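Local coordinates for peptide ABC transporter, peptide-binding protein (Thermus thermophilus, PDB 2D5W) that binds oligopeptides, here a pentapeptide, and probably serves as the solute-binding component of a peptide ABC transporter, at residues H353-P358 / L472-S477; G504-D509 / E541-P546. All blocks are in the same frame, centred on the assembly; numbering follows the deposited sequence.

In the fold
From the N terminus, the chain first reaches 353-358, in the loop between helices 337-345 and 374-383. Contact 1 closes when it returns after strand 463-469 and lays 472-477 against that loop. Contact 2 opens only afterwards: 504-509, leading into helix 509-518, is met by 541-546, where helix 524-541 gives way to strand 544-557. The two closures therefore follow in series, neither nested nor crossed. Their centres lie about 14 Å apart, and they touch directly where CA of H353 packs on CG of P546. F511 of helix 509-518 and W538 of helix 524-541 reach residues of both contacts, joining them through one aromatic cluster beside the sheet containing strands 293-308 and 544-557.

Contact 1. Residues H353-P358 / L472-S477; sequences HTWIAP and LQEDGS
W355 and E474 carry the polar part of this contact between two irregular loops. The indole NE1 donates to OE2 of E474 at 2.9 Å, nearly straight at 170°, and the acceptor lies almost in the ring plane, at its edge. The carboxylate is turned well out of that plane, so the indole N-H arrives from above the flat acid group. The backbone N of G476 gives OE2 a second bond of 2.9 Å from the opposite face. E474 can fold back over its own chain in this way because its side chain bends at chi2 (59°), which brings the carboxylate round to the amide two residues on.

Apolar contacts flank the bond. CD1 of I356 touches CG of E474 at 3.9 Å, while CG1 of I356 lies over one face of the neighbouring indole, toward its rim. At the benzo end of the ring, CZ2 of W355 comes to 3.9 Å from CA of G476. Around the pair, F479, F511 and W538 bring their rings to W355, and F531 of helix 524-541 packs on both I356 and E474.

Within 472-477, OD1 of D475 accepts from the backbone N of S477, an Asx turn, and from OG of the same serine at 2.6 Å. OD2 of D475 bonds to the hydroxyl of Y147.

The two N-H donors on opposite faces of OE2 restrict the rotation of the carboxylate and satisfy the buried indole N-H, and they probably favour an ionised E474.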
loop_
_atom_site.group_PDB
_atom_site.type_symbol
_atom_site.label_atom_id
_atom_site.label_comp_id
_atom_site.label_asym_id
_atom_site.label_seq_id
_atom_site.Cartn_x
_atom_site.Cartn_y
_atom_site.Cartn_z
ATOM N N HIS A 353 8.201 -14.065 9.881
ATOM C CA HIS A 353 9.128 -14.966 9.197
ATOM C C HIS A 353 8.721 -15.173 7.742
ATOM O O HIS A 353 9.417 -15.846 6.978
ATOM C CB HIS A 353 9.158 -16.313 9.917
ATOM C CG HIS A 353 9.502 -16.204 11.367
ATOM N ND1 HIS A 353 10.768 -15.885 11.808
ATOM C CD2 HIS A 353 8.737 -16.325 12.476
ATOM C CE1 HIS A 353 10.767 -15.815 13.128
ATOM N NE2 HIS A 353 9.545 -16.077 13.558
ATOM N N THR A 354 7.581 -14.590 7.378
ATOM C CA THR A 354 7.033 -14.670 6.028
ATOM C C THR A 354 6.417 -13.303 5.707
ATOM O O THR A 354 6.384 -12.433 6.577
ATOM C CB THR A 354 5.982 -15.801 5.940
ATOM O OG1 THR A 354 5.459 -15.866 4.613
ATOM C CG2 THR A 354 4.853 -15.574 6.930
ATOM N N TRP A 355 5.939 -13.101 4.478
ATOM C CA TRP A 355 5.373 -11.803 4.090
ATOM C C TRP A 355 3.865 -11.679 4.248
ATOM O O TRP A 355 3.326 -10.575 4.157
ATOM C CB TRP A 355 5.765 -11.463 2.641
ATOM C CG TRP A 355 4.872 -12.068 1.583
ATOM C CD1 TRP A 355 3.753 -11.505 1.029
ATOM C CD2 TRP A 355 5.001 -13.367 0.988
ATOM N NE1 TRP A 355 3.178 -12.373 0.132
ATOM C CE2 TRP A 355 3.921 -13.524 0.088
ATOM C CE3 TRP A 355 5.920 -14.414 1.129
ATOM C CZ2 TRP A 355 3.738 -14.687 -0.666
ATOM C CZ3 TRP A 355 5.737 -15.570 0.378
ATOM C CH2 TRP A 355 4.652 -15.697 -0.505
ATOM N N ILE A 356 3.190 -12.801 4.490
ATOM C CA ILE A 356 1.738 -12.809 4.655
ATOM C C ILE A 356 1.383 -12.771 6.140
ATOM O O ILE A 356 1.784 -13.650 6.899
ATOM C CB ILE A 356 1.120 -14.072 4.003
ATOM C CG1 ILE A 356 1.432 -14.082 2.504
ATOM C CG2 ILE A 356 -0.385 -14.098 4.242
ATOM C CD1 ILE A 356 0.910 -15.303 1.765
ATOM N N ALA A 357 0.631 -11.753 6.552
ATOM C CA ALA A 357 0.246 -11.596 7.951
ATOM C C ALA A 357 -0.760 -12.646 8.415
ATOM O O ALA A 357 -1.559 -13.149 7.621
ATOM C CB ALA A 357 -0.321 -10.195 8.178
ATOM N N PRO A 358 -0.733 -12.986 9.714
ATOM C CA PRO A 358 -1.640 -13.981 10.295
ATOM C C PRO A 358 -3.131 -13.732 10.053
ATOM O O PRO A 358 -3.915 -14.680 10.021
ATOM C CB PRO A 358 -1.281 -13.948 11.777
ATOM C CG PRO A 358 0.187 -13.662 11.746
ATOM C CD PRO A 358 0.289 -12.577 10.695
ATOM N N LEU A 472 -6.975 -8.303 0.710
ATOM C CA LEU A 472 -7.185 -9.740 0.582
ATOM C C LEU A 472 -6.877 -10.323 -0.795
ATOM O O LEU A 472 -7.024 -11.526 -1.011
ATOM C CB LEU A 472 -8.620 -10.092 0.988
ATOM C CG LEU A 472 -8.840 -10.139 2.502
ATOM C CD1 LEU A 472 -10.326 -10.140 2.818
ATOM C CD2 LEU A 472 -8.160 -11.378 3.070
ATOM N N GLN A 473 -6.453 -9.481 -1.730
ATOM C CA GLN A 473 -6.115 -9.967 -3.061
ATOM C C GLN A 473 -4.648 -10.382 -3.091
ATOM O O GLN A 473 -3.839 -9.822 -3.830
ATOM C CB GLN A 473 -6.392 -8.885 -4.102
ATOM C CG GLN A 473 -7.845 -8.426 -4.125
ATOM C CD GLN A 473 -8.167 -7.582 -5.337
ATOM O OE1 GLN A 473 -7.423 -6.665 -5.685
ATOM N NE2 GLN A 473 -9.287 -7.881 -5.986
ATOM N N GLU A 474 -4.319 -11.377 -2.274
ATOM C CA GLU A 474 -2.950 -11.873 -2.176
ATOM C C GLU A 474 -2.589 -12.804 -3.329
ATOM O O GLU A 474 -3.258 -13.813 -3.562
ATOM C CB GLU A 474 -2.759 -12.595 -0.841
ATOM C CG GLU A 474 -1.346 -13.133 -0.601
ATOM C CD GLU A 474 -0.281 -12.042 -0.622
ATOM O OE1 GLU A 474 -0.427 -11.051 0.127
ATOM O OE2 GLU A 474 0.703 -12.181 -1.382
ATOM N N ASP A 475 -1.527 -12.458 -4.048
ATOM C CA ASP A 475 -1.068 -13.257 -5.181
ATOM C C ASP A 475 0.441 -13.486 -5.156
ATOM O O ASP A 475 0.994 -14.084 -6.080
ATOM C CB ASP A 475 -1.445 -12.572 -6.498
ATOM C CG ASP A 475 -1.166 -11.083 -6.480
ATOM O OD1 ASP A 475 -0.184 -10.667 -5.834
ATOM O OD2 ASP A 475 -1.925 -10.326 -7.117
ATOM N N GLY A 476 1.102 -13.013 -4.104
ATOM C CA GLY A 476 2.543 -13.166 -4.005
ATOM C C GLY A 476 3.285 -12.338 -5.043
ATOM O O GLY A 476 4.496 -12.494 -5.215
ATOM N N SER A 477 2.573 -11.439 -5.722
ATOM C CA SER A 477 3.189 -10.613 -6.760
ATOM C C SER A 477 4.338 -9.729 -6.276
ATOM O O SER A 477 5.158 -9.297 -7.080
ATOM C CB SER A 477 2.132 -9.757 -7.471
ATOM O OG SER A 477 1.523 -8.838 -6.589
#

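Contact 2. Residues G504-D509 / E541-P546; sequences GGWRND and ELPALP
E541, at the end of helix 524-541, meets W506 and N508 with different parts of one side chain. Its CB lies 3.6 Å from CZ2 of the indole and its CG packs on the same ring atom. A bend at chi2 (-99°) then carries the carboxylate on to N508, where OE2 accepts a weak bond of 3.0 Å from ND2, the amide and carboxylate planes standing almost perpendicular. A water bridges the two segments, donating both to OE2 of E541 and to the backbone O of R507, each at 2.8 Å. The other end of the N508 amide is committed elsewhere: OD1 accepts from the backbone N of F511, making N508 the N-cap of helix 509-518. The cap of one helix is thus tied to the last turn of another.

L542 follows with positive phi, points away from 504-509 and packs on Q329 and L332 of helix 325-333 as the chain leaves the helix.

P543 comes next and lies over a face of W506. Its CB sits 3.5 Å from the centroid of the five-membered ring, only 17° off the normal, a CH-pi contact. The ring CG of the proline extends the packing over CD2 and CE3. CB of N508 covers the opposite face, leaving the indole held between proline and asparagine, while F511 meets it edge-to-face. W506 reaches this slot with its first torsion extended (chi1 -170°, CG opposite the backbone N). Replacing W506 by an alanine takes away the indole and is likely to leave a gap between P543 and N508, with CB of E541 losing its aromatic neighbour.

Beyond P543 the chain runs on into strand 544-557, where the backbone of L545 pairs with I306 of strand 293-308.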
loop_
_atom_site.group_PDB
_atom_site.type_symbol
_atom_site.label_atom_id
_atom_site.label_comp_id
_atom_site.label_asym_id
_atom_site.label_seq_id
_atom_site.Cartn_x
_atom_site.Cartn_y
_atom_site.Cartn_z
ATOM N N GLY A 504 12.887 -5.276 -5.253
ATOM C CA GLY A 504 14.225 -5.769 -4.959
ATOM C C GLY A 504 14.808 -6.674 -6.036
ATOM O O GLY A 504 15.951 -7.120 -5.916
ATOM N N GLY A 505 14.016 -6.977 -7.063
ATOM C CA GLY A 505 14.484 -7.798 -8.171
ATOM C C GLY A 505 14.722 -9.283 -7.957
ATOM O O GLY A 505 15.665 -9.841 -8.513
ATOM N N TRP A 506 13.869 -9.938 -7.181
ATOM C CA TRP A 506 14.025 -11.368 -6.932
ATOM C C TRP A 506 13.410 -12.208 -8.038
ATOM O O TRP A 506 12.410 -11.827 -8.646
ATOM C CB TRP A 506 13.351 -11.751 -5.613
ATOM C CG TRP A 506 13.649 -13.157 -5.145
ATOM C CD1 TRP A 506 14.885 -13.710 -4.941
ATOM C CD2 TRP A 506 12.696 -14.144 -4.727
ATOM N NE1 TRP A 506 14.759 -14.973 -4.412
ATOM C CE2 TRP A 506 13.427 -15.266 -4.270
ATOM C CE3 TRP A 506 11.296 -14.188 -4.688
ATOM C CZ2 TRP A 506 12.805 -16.418 -3.779
ATOM C CZ3 TRP A 506 10.675 -15.335 -4.199
ATOM C CH2 TRP A 506 11.433 -16.435 -3.749
ATOM N N ARG A 507 14.023 -13.356 -8.301
ATOM C CA ARG A 507 13.493 -14.287 -9.283
ATOM C C ARG A 507 13.688 -15.719 -8.816
ATOM O O ARG A 507 14.809 -16.152 -8.546
ATOM C CB ARG A 507 14.144 -14.126 -10.660
ATOM C CG ARG A 507 13.649 -15.201 -11.632
ATOM C CD ARG A 507 14.091 -14.991 -13.067
ATOM N NE ARG A 507 13.572 -16.059 -13.919
ATOM C CZ ARG A 507 13.665 -16.075 -15.244
ATOM N NH1 ARG A 507 13.162 -17.092 -15.930
ATOM N NH2 ARG A 507 14.255 -15.074 -15.880
ATOM N N ASN A 508 12.582 -16.441 -8.700
ATOM C CA ASN A 508 12.605 -17.846 -8.317
ATOM C C ASN A 508 11.482 -18.458 -9.135
ATOM O O ASN A 508 10.303 -18.214 -8.874
ATOM C CB ASN A 508 12.345 -18.023 -6.821
ATOM C CG ASN A 508 12.465 -19.471 -6.381
ATOM O OD1 ASN A 508 11.591 -20.292 -6.657
ATOM N ND2 ASN A 508 13.563 -19.796 -5.704
ATOM N N ASP A 509 11.854 -19.237 -10.145
ATOM C CA ASP A 509 10.868 -19.832 -11.035
ATOM C C ASP A 509 9.864 -20.748 -10.360
ATOM O O ASP A 509 8.699 -20.783 -10.759
ATOM C CB ASP A 509 11.566 -20.554 -12.191
ATOM C CG ASP A 509 12.311 -19.594 -13.105
ATOM O OD1 ASP A 509 12.033 -18.377 -13.048
ATOM O OD2 ASP A 509 13.168 -20.053 -13.888
ATOM N N GLU A 541 15.201 -18.389 0.818
ATOM C CA GLU A 541 15.914 -17.408 0.007
ATOM C C GLU A 541 15.977 -15.982 0.564
ATOM O O GLU A 541 16.866 -15.212 0.193
ATOM C CB GLU A 541 15.290 -17.379 -1.389
ATOM C CG GLU A 541 15.219 -18.745 -2.058
ATOM C CD GLU A 541 16.351 -18.976 -3.035
ATOM O OE1 GLU A 541 17.524 -18.796 -2.649
ATOM O OE2 GLU A 541 16.065 -19.340 -4.195
ATOM N N LEU A 542 15.035 -15.630 1.436
ATOM C CA LEU A 542 14.983 -14.292 2.033
ATOM C C LEU A 542 15.173 -13.140 1.040
ATOM O O LEU A 542 16.102 -12.337 1.171
ATOM C CB LEU A 542 16.019 -14.161 3.154
ATOM C CG LEU A 542 15.815 -15.014 4.408
ATOM C CD1 LEU A 542 16.984 -14.776 5.351
ATOM C CD2 LEU A 542 14.494 -14.662 5.083
ATOM N N PRO A 543 14.293 -13.039 0.029
ATOM C CA PRO A 543 14.437 -11.941 -0.938
ATOM C C PRO A 543 14.306 -10.587 -0.237
ATOM O O PRO A 543 14.802 -9.571 -0.720
ATOM C CB PRO A 543 13.323 -12.215 -1.948
ATOM C CG PRO A 543 12.310 -12.992 -1.160
ATOM C CD PRO A 543 13.154 -13.908 -0.314
ATOM N N ALA A 544 13.618 -10.590 0.900
ATOM C CA ALA A 544 13.460 -9.406 1.740
ATOM C C ALA A 544 13.581 -9.949 3.159
ATOM O O ALA A 544 13.374 -11.142 3.385
ATOM C CB ALA A 544 12.095 -8.759 1.534
ATOM N N LEU A 545 13.924 -9.090 4.112
ATOM C CA LEU A 545 14.068 -9.531 5.492
ATOM C C LEU A 545 12.802 -9.199 6.263
ATOM O O LEU A 545 12.454 -8.028 6.428
ATOM C CB LEU A 545 15.272 -8.848 6.145
ATOM C CG LEU A 545 16.585 -8.904 5.356
ATOM C CD1 LEU A 545 17.697 -8.254 6.165
ATOM C CD2 LEU A 545 16.941 -10.348 5.037
ATOM N N PRO A 546 12.080 -10.226 6.729
ATOM C CA PRO A 546 10.853 -9.956 7.481
ATOM C C PRO A 546 11.198 -9.478 8.887
ATOM O O PRO A 546 12.100 -10.026 9.520
ATOM C CB PRO A 546 10.152 -11.310 7.480
ATOM C CG PRO A 546 11.312 -12.274 7.570
ATOM C CD PRO A 546 12.345 -11.676 6.632
HETATM O O HOH W 1 15.777 -17.816 -6.534
#